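Local structure of p800 reaction center core protein (Heliobacterium modesticaldum, 5V8K) at residues A[132-135]-A[136-140]; A[181-185]-A[186-190]. The protein forms the core of a homodimeric photosynthetic reaction center, carrying bacteriochlorophyll g pigments in the membrane and taking part in binding a [4Fe-4S] cluster. All coordinates share one frame; numbering follows the deposited sequence.

Contact 1: A[132-135]-A[136-140]. With GBF (Bacteriochlorophyll g), chain O.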
ATOM      1  N   GLY A 132     -10.831  23.780  41.330  1.00 51.50           N
ATOM      2  CA  GLY A 132     -11.954  23.477  42.200  1.00 52.35           C
ATOM      3  C   GLY A 132     -12.647  24.728  42.729  1.00 53.45           C
ATOM      4  O   GLY A 132     -13.877  24.779  42.811  1.00 53.71           O
ATOM      5  N   LEU A 133     -11.861  25.750  43.107  1.00 57.50           N
ATOM      6  CA  LEU A 133     -12.426  26.992  43.642  1.00 59.71           C
ATOM      7  C   LEU A 133     -13.102  27.806  42.547  1.00 60.35           C
ATOM      8  O   LEU A 133     -14.116  28.475  42.793  1.00 58.73           O
ATOM      9  CB  LEU A 133     -11.332  27.836  44.314  1.00 59.76           C
ATOM     10  CG  LEU A 133     -10.639  27.284  45.555  1.00 63.04           C
ATOM     11  CD1 LEU A 133      -9.540  28.231  46.002  1.00 65.00           C
ATOM     12  CD2 LEU A 133     -11.614  27.058  46.680  1.00 62.11           C
ATOM     13  N   HIS A 134     -12.548  27.776  41.334  1.00 57.76           N
ATOM     14  CA  HIS A 134     -13.210  28.459  40.228  1.00 54.77           C
ATOM     15  C   HIS A 134     -14.564  27.825  39.935  1.00 53.88           C
ATOM     16  O   HIS A 134     -15.578  28.524  39.773  1.00 54.28           O
ATOM     17  CB  HIS A 134     -12.366  28.433  38.955  1.00 52.98           C
ATOM     18  CG  HIS A 134     -13.146  28.884  37.770  1.00 52.25           C
ATOM     19  ND1 HIS A 134     -13.187  30.200  37.377  1.00 52.67           N
ATOM     20  CD2 HIS A 134     -14.008  28.223  36.964  1.00 51.31           C
ATOM     21  CE1 HIS A 134     -13.987  30.322  36.334  1.00 51.97           C
ATOM     22  NE2 HIS A 134     -14.514  29.143  36.075  1.00 51.16           N
ATOM     23  N   MET A 135     -14.579  26.501  39.804  1.00 54.08           N
ATOM     24  CA  MET A 135     -15.831  25.774  39.637  1.00 56.92           C
ATOM     25  C   MET A 135     -16.812  26.155  40.735  1.00 58.53           C
ATOM     26  O   MET A 135     -17.979  26.473  40.470  1.00 56.54           O
ATOM     27  CB  MET A 135     -15.570  24.266  39.680  1.00 53.21           C
ATOM     28  CG  MET A 135     -14.793  23.661  38.489  1.00 52.59           C
ATOM     29  SD  MET A 135     -14.466  21.872  38.704  1.00 55.24           S
ATOM     30  CE  MET A 135     -16.160  21.287  38.667  1.00 51.41           C
ATOM     31  N   ALA A 136     -16.323  26.163  41.980  1.00 59.29           N
ATOM     32  CA  ALA A 136     -17.178  26.295  43.155  1.00 60.79           C
ATOM     33  C   ALA A 136     -17.899  27.626  43.162  1.00 61.62           C
ATOM     34  O   ALA A 136     -19.113  27.684  43.368  1.00 62.25           O
ATOM     35  CB  ALA A 136     -16.341  26.154  44.433  1.00 61.90           C
ATOM     36  N   PHE A 137     -17.163  28.710  42.943  1.00 67.63           N
ATOM     37  CA  PHE A 137     -17.687  30.054  43.151  1.00 69.05           C
ATOM     38  C   PHE A 137     -18.088  30.763  41.863  1.00 66.79           C
ATOM     39  O   PHE A 137     -18.998  31.597  41.895  1.00 67.22           O
ATOM     40  CB  PHE A 137     -16.644  30.904  43.896  1.00 71.52           C
ATOM     41  CG  PHE A 137     -16.359  30.432  45.305  1.00 74.94           C
ATOM     42  CD1 PHE A 137     -17.112  30.882  46.383  1.00 78.67           C
ATOM     43  CD2 PHE A 137     -15.319  29.555  45.550  1.00 76.02           C
ATOM     44  CE1 PHE A 137     -16.833  30.447  47.671  1.00 78.80           C
ATOM     45  CE2 PHE A 137     -15.043  29.122  46.832  1.00 77.49           C
ATOM     46  CZ  PHE A 137     -15.798  29.562  47.888  1.00 78.92           C
ATOM     47  N   TYR A 138     -17.455  30.452  40.730  1.00 65.14           N
ATOM     48  CA  TYR A 138     -17.784  31.097  39.460  1.00 64.50           C
ATOM     49  C   TYR A 138     -18.478  30.174  38.476  1.00 63.75           C
ATOM     50  O   TYR A 138     -19.307  30.637  37.700  1.00 64.28           O
ATOM     51  CB  TYR A 138     -16.511  31.693  38.839  1.00 63.49           C
ATOM     52  CG  TYR A 138     -15.869  32.677  39.825  1.00 75.02           C
ATOM     53  CD1 TYR A 138     -16.356  33.979  39.964  1.00 75.03           C
ATOM     54  CD2 TYR A 138     -14.817  32.285  40.656  1.00 72.19           C
ATOM     55  CE1 TYR A 138     -15.791  34.873  40.882  1.00 77.39           C
ATOM     56  CE2 TYR A 138     -14.246  33.158  41.561  1.00 74.43           C
ATOM     57  CZ  TYR A 138     -14.737  34.453  41.680  1.00 78.27           C
ATOM     58  OH  TYR A 138     -14.167  35.318  42.595  1.00 77.69           O
ATOM     59  N   GLY A 139     -18.169  28.884  38.493  1.00 60.92           N
ATOM     60  CA  GLY A 139     -19.012  27.898  37.861  1.00 60.05           C
ATOM     61  C   GLY A 139     -18.512  27.465  36.502  1.00 58.88           C
ATOM     62  O   GLY A 139     -17.509  27.949  35.976  1.00 57.32           O
ATOM     63  N   ILE A 140     -19.230  26.485  35.964  1.00 59.82           N
ATOM     64  CA  ILE A 140     -19.100  26.033  34.602  1.00 58.40           C
ATOM     65  C   ILE A 140     -20.506  25.936  34.031  1.00 59.62           C
ATOM     66  O   ILE A 140     -21.485  26.217  34.716  1.00 61.20           O
ATOM     67  CB  ILE A 140     -18.373  24.674  34.501  1.00 57.24           C
ATOM     68  CG1 ILE A 140     -19.145  23.574  35.250  1.00 57.59           C
ATOM     69  CG2 ILE A 140     -16.953  24.757  35.061  1.00 54.50           C
ATOM     70  CD1 ILE A 140     -18.630  22.172  34.918  1.00 54.81           C
TER
HETATM   71 MG   GBF O1013     -11.256  31.839  37.033  1.00 55.44          MG
HETATM   72  CHA GBF O1013     -13.277  33.816  34.948  1.00 55.64           C
HETATM   73  CHB GBF O1013     -10.121  30.298  34.368  1.00 51.46           C
HETATM   74  CHC GBF O1013      -9.050  30.268  39.195  1.00 56.11           C
HETATM   75  CHD GBF O1013     -11.990  34.227  39.616  1.00 60.73           C
HETATM   76  NA  GBF O1013     -11.685  31.952  35.103  1.00 59.52           N
HETATM   77  C1A GBF O1013     -12.609  32.605  34.366  1.00 53.71           C
HETATM   78  C2A GBF O1013     -12.339  32.630  32.886  1.00 52.26           C
HETATM   79  C3A GBF O1013     -11.717  31.219  32.817  1.00 56.00           C
HETATM   80  C4A GBF O1013     -11.118  31.165  34.185  1.00 57.15           C
HETATM   81  CMA GBF O1013     -12.728  30.097  32.664  1.00 49.75           C
HETATM   82  CAA GBF O1013     -11.431  33.790  32.495  1.00 52.80           C
HETATM   83  CBA GBF O1013     -10.438  33.576  31.360  1.00 74.23           C
HETATM   84  CGA GBF O1013      -9.301  34.566  31.447  1.00 77.03           C
HETATM   85  O1A GBF O1013      -9.412  35.637  32.009  1.00 85.11           O
HETATM   86  O2A GBF O1013      -7.985  34.146  31.048  1.00 77.40           O
HETATM   87  NB  GBF O1013      -9.688  30.558  36.761  1.00 53.69           N
HETATM   88  C1B GBF O1013      -9.470  29.895  35.628  1.00 51.90           C
HETATM   89  C2B GBF O1013      -8.520  28.908  35.845  1.00 52.29           C
HETATM   90  C3B GBF O1013      -8.247  28.906  37.199  1.00 55.20           C
HETATM   91  C4B GBF O1013      -9.042  29.922  37.749  1.00 54.18           C
HETATM   92  CMB GBF O1013      -7.909  28.026  34.801  1.00 49.42           C
HETATM   93  CAB GBF O1013      -7.302  28.038  37.943  1.00 59.06           C
HETATM   94  CBB GBF O1013      -6.643  26.959  37.560  1.00 51.69           C
HETATM   95  NC  GBF O1013     -10.690  32.175  38.965  1.00 57.75           N
HETATM   96  C1C GBF O1013      -9.821  31.457  39.682  1.00 59.26           C
HETATM   97  C2C GBF O1013      -9.464  31.733  41.098  1.00 62.08           C
HETATM   98  C3C GBF O1013     -10.363  32.910  41.055  1.00 64.00           C
HETATM   99  C4C GBF O1013     -11.043  33.126  39.865  1.00 64.59           C
HETATM  100  CMC GBF O1013      -9.950  30.605  41.999  1.00 59.93           C
HETATM  101  CAC GBF O1013     -10.590  33.826  42.213  1.00 67.69           C
HETATM  102  CBC GBF O1013      -9.886  33.649  43.537  1.00 64.56           C
HETATM  103  ND  GBF O1013     -12.293  33.553  37.331  1.00 60.47           N
HETATM  104  C1D GBF O1013     -12.592  34.422  38.287  1.00 61.92           C
HETATM  105  C2D GBF O1013     -13.588  35.683  37.997  1.00 67.03           C
HETATM  106  C3D GBF O1013     -13.723  35.250  36.691  1.00 64.85           C
HETATM  107  C4D GBF O1013     -13.025  34.082  36.286  1.00 62.00           C
HETATM  108  CMD GBF O1013     -14.168  36.858  38.728  1.00 69.60           C
HETATM  109  CAD GBF O1013     -14.563  35.676  35.560  1.00 58.53           C
HETATM  110  OBD GBF O1013     -15.241  36.711  35.290  1.00 61.23           O
HETATM  111  CBD GBF O1013     -14.236  34.820  34.408  1.00 61.87           C
HETATM  112  CGD GBF O1013     -15.454  34.115  33.900  1.00 69.19           C
HETATM  113  O1D GBF O1013     -15.835  34.314  32.760  1.00 73.06           O
HETATM  114  O2D GBF O1013     -16.174  33.194  34.773  1.00 71.22           O
HETATM  115  CED GBF O1013     -16.711  31.948  34.318  1.00 71.12           C
HETATM  116  C1  GBF O1013      -7.174  34.995  30.260  1.00 76.59           C
HETATM  117  C2  GBF O1013      -5.827  35.128  30.926  1.00 75.30           C
HETATM  118  C3  GBF O1013      -4.775  34.383  30.593  1.00 68.04           C
HETATM  119  C4  GBF O1013      -4.887  33.344  29.531  1.00 60.80           C
HETATM  120  C5  GBF O1013      -3.469  34.575  31.322  1.00 70.06           C
HETATM  121  C6  GBF O1013      -2.651  35.757  30.828  1.00 73.34           C
HETATM  122  C7  GBF O1013      -1.309  35.672  31.523  1.00 82.03           C
HETATM  123  C8  GBF O1013      -0.245  36.388  31.129  1.00 81.36           C
HETATM  124  C9  GBF O1013      -0.364  37.311  29.940  1.00 77.33           C
HETATM  125  C10 GBF O1013       1.063  36.243  31.868  1.00 77.10           C
HETATM  126  O   HOH W   1     -16.209  28.474  33.951  1.00 56.95           O
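Across the turn that follows helix 113-137, Met135 CG lies alongside Ile140 CG2 at 4.2 Å, the methionine chain bending at chi3 (65°). Ala136 N makes the regular helical bond to Gly132 O at 2.9 Å, and Ala136 CB lies 3.3 Å from that same Gly132 O. With CG anti to the backbone N (chi1 169°), the His134 ring swings off the helix and its ND1 binds the magnesium of a bacteriochlorophyll g at 2.6 Å. Tyr138 CB sits over one imidazole face, 4.1 Å from the centroid of the His134 ring, in a CH-pi contact, and Tyr138 CE2 approaches CHD of the same pigment at 3.2 Å. His134 NE2 donates to a water at 2.8 Å; this water also lies very close (2.5 Å) to Gly139 O, a length too short to weigh. His134 O accepts from both Tyr138 N and Gly139 N, and Gly139, with positive phi, is the first residue to leave helical backbone angles. Met135 also packs on Met165 and His169 of helix 162-186. Backbone bonds of Met135 with Thr150 and Ala136 with Gly151 tie the helix end to the chain after strand 147-148, with which the short strand begun by Ile140 pairs antiparallel through Glu148.

Contact 2: A[181-185]-A[186-190]. With GBF (Bacteriochlorophyll g), chain R.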
ATOM      1  N   ILE A 181       5.086  17.915  50.461  1.00 69.69           N
ATOM      2  CA  ILE A 181       5.775  18.149  51.726  1.00 74.04           C
ATOM      3  C   ILE A 181       6.518  16.898  52.160  1.00 75.17           C
ATOM      4  O   ILE A 181       7.685  16.958  52.578  1.00 74.19           O
ATOM      5  CB  ILE A 181       4.785  18.617  52.802  1.00 73.52           C
ATOM      6  CG1 ILE A 181       4.371  20.049  52.500  1.00 73.20           C
ATOM      7  CG2 ILE A 181       5.419  18.538  54.197  1.00 76.12           C
ATOM      8  CD1 ILE A 181       3.234  20.508  53.300  1.00 74.28           C
ATOM      9  N   PHE A 182       5.848  15.746  52.090  1.00 69.94           N
ATOM     10  CA  PHE A 182       6.483  14.511  52.522  1.00 70.91           C
ATOM     11  C   PHE A 182       7.783  14.278  51.767  1.00 71.96           C
ATOM     12  O   PHE A 182       8.826  14.012  52.373  1.00 72.59           O
ATOM     13  CB  PHE A 182       5.546  13.325  52.328  1.00 70.18           C
ATOM     14  CG  PHE A 182       6.238  12.002  52.482  1.00 71.92           C
ATOM     15  CD1 PHE A 182       6.386  11.411  53.732  1.00 73.15           C
ATOM     16  CD2 PHE A 182       6.782  11.372  51.382  1.00 69.36           C
ATOM     17  CE1 PHE A 182       7.037  10.220  53.869  1.00 73.92           C
ATOM     18  CE2 PHE A 182       7.433  10.167  51.508  1.00 72.48           C
ATOM     19  CZ  PHE A 182       7.567   9.587  52.748  1.00 76.06           C
ATOM     20  N   HIS A 183       7.743  14.377  50.438  1.00 68.86           N
ATOM     21  CA  HIS A 183       8.952  14.161  49.655  1.00 70.95           C
ATOM     22  C   HIS A 183       9.950  15.300  49.755  1.00 69.07           C
ATOM     23  O   HIS A 183      11.132  15.095  49.457  1.00 69.37           O
ATOM     24  CB  HIS A 183       8.618  13.964  48.193  1.00 65.82           C
ATOM     25  CG  HIS A 183       8.285  12.551  47.860  1.00 65.18           C
ATOM     26  ND1 HIS A 183       9.161  11.510  48.072  1.00 66.87           N
ATOM     27  CD2 HIS A 183       7.163  12.004  47.345  1.00 63.84           C
ATOM     28  CE1 HIS A 183       8.594  10.379  47.700  1.00 68.12           C
ATOM     29  NE2 HIS A 183       7.384  10.654  47.252  1.00 67.31           N
ATOM     30  N   TYR A 184       9.506  16.509  50.087  1.00 73.83           N
ATOM     31  CA  TYR A 184      10.476  17.562  50.336  1.00 76.34           C
ATOM     32  C   TYR A 184      11.458  17.124  51.410  1.00 80.52           C
ATOM     33  O   TYR A 184      12.663  17.387  51.313  1.00 81.84           O
ATOM     34  CB  TYR A 184       9.762  18.847  50.733  1.00 75.11           C
ATOM     35  CG  TYR A 184      10.691  19.952  51.142  1.00 76.59           C
ATOM     36  CD1 TYR A 184      11.524  20.562  50.220  1.00 78.48           C
ATOM     37  CD2 TYR A 184      10.729  20.390  52.450  1.00 84.32           C
ATOM     38  CE1 TYR A 184      12.379  21.574  50.587  1.00 79.59           C
ATOM     39  CE2 TYR A 184      11.570  21.409  52.835  1.00 86.62           C
ATOM     40  CZ  TYR A 184      12.394  22.003  51.901  1.00 86.40           C
ATOM     41  OH  TYR A 184      13.242  23.019  52.307  1.00 89.07           O
ATOM     42  N   PHE A 185      10.963  16.423  52.424  1.00 80.61           N
ATOM     43  CA  PHE A 185      11.771  16.032  53.568  1.00 83.10           C
ATOM     44  C   PHE A 185      12.455  14.681  53.372  1.00 83.73           C
ATOM     45  O   PHE A 185      13.597  14.498  53.805  1.00 86.15           O
ATOM     46  CB  PHE A 185      10.890  16.002  54.817  1.00 80.58           C
ATOM     47  CG  PHE A 185      10.508  17.362  55.313  1.00 84.69           C
ATOM     48  CD1 PHE A 185      11.469  18.223  55.828  1.00 85.99           C
ATOM     49  CD2 PHE A 185       9.185  17.784  55.271  1.00 82.16           C
ATOM     50  CE1 PHE A 185      11.116  19.479  56.283  1.00 88.41           C
ATOM     51  CE2 PHE A 185       8.827  19.031  55.725  1.00 84.86           C
ATOM     52  CZ  PHE A 185       9.789  19.885  56.230  1.00 88.60           C
ATOM     53  N   ALA A 186      11.788  13.737  52.705  1.00 83.14           N
ATOM     54  CA  ALA A 186      12.270  12.367  52.596  1.00 81.09           C
ATOM     55  C   ALA A 186      13.015  12.088  51.302  1.00 83.45           C
ATOM     56  O   ALA A 186      13.810  11.148  51.258  1.00 86.94           O
ATOM     57  CB  ALA A 186      11.097  11.387  52.728  1.00 80.60           C
ATOM     58  N   GLY A 187      12.797  12.866  50.265  1.00 80.09           N
ATOM     59  CA  GLY A 187      13.531  12.653  49.044  1.00 77.40           C
ATOM     60  C   GLY A 187      13.004  11.445  48.283  1.00 74.50           C
ATOM     61  O   GLY A 187      11.939  10.897  48.573  1.00 74.23           O
ATOM     62  N   PHE A 188      13.789  11.042  47.278  1.00 72.54           N
ATOM     63  CA  PHE A 188      13.504   9.882  46.438  1.00 73.42           C
ATOM     64  C   PHE A 188      14.682   8.916  46.452  1.00 79.31           C
ATOM     65  O   PHE A 188      14.902   8.180  45.488  1.00 77.30           O
ATOM     66  CB  PHE A 188      13.185  10.307  45.001  1.00 70.09           C
ATOM     67  CG  PHE A 188      12.068  11.313  44.899  1.00 67.08           C
ATOM     68  CD1 PHE A 188      10.751  10.898  44.808  1.00 66.07           C
ATOM     69  CD2 PHE A 188      12.336  12.675  44.921  1.00 67.62           C
ATOM     70  CE1 PHE A 188       9.730  11.825  44.740  1.00 65.19           C
ATOM     71  CE2 PHE A 188      11.318  13.600  44.843  1.00 66.28           C
ATOM     72  CZ  PHE A 188      10.022  13.182  44.757  1.00 65.30           C
ATOM     73  N   ASN A 189      15.438   8.915  47.550  1.00 96.54           N
ATOM     74  CA  ASN A 189      16.704   8.199  47.647  1.00104.00           C
ATOM     75  C   ASN A 189      16.539   6.692  47.791  1.00106.67           C
ATOM     76  O   ASN A 189      17.545   5.978  47.791  1.00109.93           O
ATOM     77  CB  ASN A 189      17.496   8.744  48.840  1.00111.54           C
ATOM     78  CG  ASN A 189      18.920   8.225  48.895  1.00115.08           C
ATOM     79  OD1 ASN A 189      19.503   7.881  47.868  1.00115.10           O
ATOM     80  ND2 ASN A 189      19.489   8.172  50.099  1.00116.81           N
ATOM     81  N   THR A 190      15.319   6.215  47.935  1.00115.26           N
ATOM     82  CA  THR A 190      15.131   4.763  48.088  1.00117.12           C
ATOM     83  C   THR A 190      15.827   4.026  46.967  1.00117.49           C
ATOM     84  O   THR A 190      15.970   4.550  45.889  1.00118.23           O
ATOM     85  CB  THR A 190      13.650   4.298  48.136  1.00117.05           C
ATOM     86  OG1 THR A 190      12.973   4.981  49.196  1.00116.87           O
ATOM     87  CG2 THR A 190      13.572   2.781  48.294  1.00119.77           C
TER
HETATM   88 MG   GBF R1016       6.068   8.616  46.513  1.00 67.80          MG
HETATM   89  CHA GBF R1016       7.613   6.618  48.923  1.00 73.65           C
HETATM   90  CHB GBF R1016       8.347   7.687  44.312  1.00 59.90           C
HETATM   91  CHC GBF R1016       4.279  10.546  44.276  1.00 59.04           C
HETATM   92  CHD GBF R1016       3.631   9.404  49.027  1.00 67.46           C
HETATM   93  NA  GBF R1016       7.603   7.391  46.579  1.00 73.14           N
HETATM   94  C1A GBF R1016       8.205   6.689  47.544  1.00 75.74           C
HETATM   95  C2A GBF R1016       8.964   5.494  47.040  1.00 79.24           C
HETATM   96  C3A GBF R1016       9.506   6.168  45.776  1.00 72.71           C
HETATM   97  C4A GBF R1016       8.415   7.159  45.541  1.00 68.55           C
HETATM   98  CMA GBF R1016      10.830   6.899  45.941  1.00 63.34           C
HETATM   99  CAA GBF R1016       8.054   4.296  46.759  1.00 89.03           C
HETATM  100  CBA GBF R1016       8.829   3.070  46.314  1.00 97.29           C
HETATM  101  CGA GBF R1016       7.898   1.991  45.805  1.00104.03           C
HETATM  102  O1A GBF R1016       6.689   2.125  45.845  1.00106.55           O
HETATM  103  O2A GBF R1016       8.441   0.807  45.160  1.00107.74           O
HETATM  104  NB  GBF R1016       6.270   8.992  44.520  1.00 58.09           N
HETATM  105  C1B GBF R1016       7.305   8.600  43.772  1.00 57.62           C
HETATM  106  C2B GBF R1016       7.157   9.120  42.490  1.00 56.85           C
HETATM  107  C3B GBF R1016       6.010   9.910  42.495  1.00 56.82           C
HETATM  108  C4B GBF R1016       5.504   9.827  43.809  1.00 58.03           C
HETATM  109  CMB GBF R1016       8.098   8.851  41.344  1.00 54.55           C
HETATM  110  CAB GBF R1016       5.422  10.706  41.373  1.00 55.58           C
HETATM  111  CBB GBF R1016       5.815  10.812  40.115  1.00 53.99           C
HETATM  112  NC  GBF R1016       4.343   9.708  46.648  1.00 67.57           N
HETATM  113  C1C GBF R1016       3.776  10.426  45.670  1.00 65.13           C
HETATM  114  C2C GBF R1016       2.560  11.268  45.809  1.00 65.77           C
HETATM  115  C3C GBF R1016       2.493  10.810  47.213  1.00 62.94           C
HETATM  116  C4C GBF R1016       3.495   9.948  47.657  1.00 65.28           C
HETATM  117  CMC GBF R1016       2.914  12.748  45.632  1.00 58.85           C
HETATM  118  CAC GBF R1016       1.424  11.257  48.149  1.00 63.87           C
HETATM  119  CBC GBF R1016       0.295  12.172  47.748  1.00 63.60           C
HETATM  120  ND  GBF R1016       5.616   8.211  48.431  1.00 69.87           N
HETATM  121  C1D GBF R1016       4.742   8.505  49.380  1.00 68.52           C
HETATM  122  C2D GBF R1016       4.887   7.893  50.895  1.00 69.52           C
HETATM  123  C3D GBF R1016       6.031   7.216  50.491  1.00 69.97           C
HETATM  124  C4D GBF R1016       6.459   7.368  49.144  1.00 73.81           C
HETATM  125  CMD GBF R1016       4.156   7.964  52.211  1.00 69.93           C
HETATM  126  CAD GBF R1016       6.988   6.290  51.149  1.00 72.34           C
HETATM  127  OBD GBF R1016       7.142   5.825  52.330  1.00 72.49           O
HETATM  128  CBD GBF R1016       7.999   5.876  50.148  1.00 70.69           C
HETATM  129  CGD GBF R1016       9.394   6.261  50.534  1.00 74.50           C
HETATM  130  O1D GBF R1016      10.175   5.412  50.917  1.00 77.60           O
HETATM  131  O2D GBF R1016       9.853   7.641  50.443  1.00 76.64           O
HETATM  132  CED GBF R1016      11.231   7.905  50.140  1.00 71.00           C
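His183, near the end of helix 162-186, meets Gly187 and Phe188 of the loop that follows through its imidazole. Its NE2 binds the magnesium of a bacteriochlorophyll g at 2.5 Å, and the metal lies in the ring plane. From another point on the ring edge, His183 ND1 donates to Gly187 O at 2.9 Å; this acceptor is also close to the imidazole plane, although the donor stands well above the plane of the carbonyl. Phe188 covers one face in an offset stack, its centroid 4.1 Å from that of the His183 ring and the planes 19° apart, with CE1 over the imidazole centre. Phe182 CD2 stands over the centre of the opposite face. The Phe182 ring has its own two neighbours: Ala186 CB over one face, a CH-pi contact, and the pigment over the other, where Phe182 CE2 comes within 3.4 Å of C3D. With chi1 at 168° the Phe182 side chain extends away from its backbone N, which brings the ring to the macrocycle.

In the next shell, Gly187 N donates to His183 O at 2.9 Å, and the backbone of Gly187, with positive phi and an extended psi, brings its O beside His183 ND1. Phe188 is backed by Leu117 and Phe121 of helix 113-137. Further along the loop, Thr190 OG1 gives a weak hydrogen bond to the carbonyl oxygen O1D of the pigment's methyl ester.

With its proton on ND1, His183 offers the NE2 lone pair to the metal, and the carbonyl acceptor probably makes that nitrogen a somewhat stronger donor while fixing the rotation of the ring.

In the fold
Each contact lies at the end of a probable membrane helix, with the magnesium-binding histidine five (contact 1) or four (contact 2) residues before a glycine of positive phi. Helices 113-137 and 162-186 touch near both ends, running antiparallel: Met135 of contact 1 packs near the start of the second, Phe188 of contact 2 near the start of the first. The centres are 33 Å apart and the nearest atoms about 17 Å. Contact 1 is mostly buried and contact 2 only partly so. Their chemistry is inverted: 132-140 coordinates through ND1, and NE2 of His134 bonds to a water beside its glycine carbonyl, while 181-190 coordinates through NE2, and ND1 of His183 bonds to the carbonyl of Gly187, with an aromatic stack added.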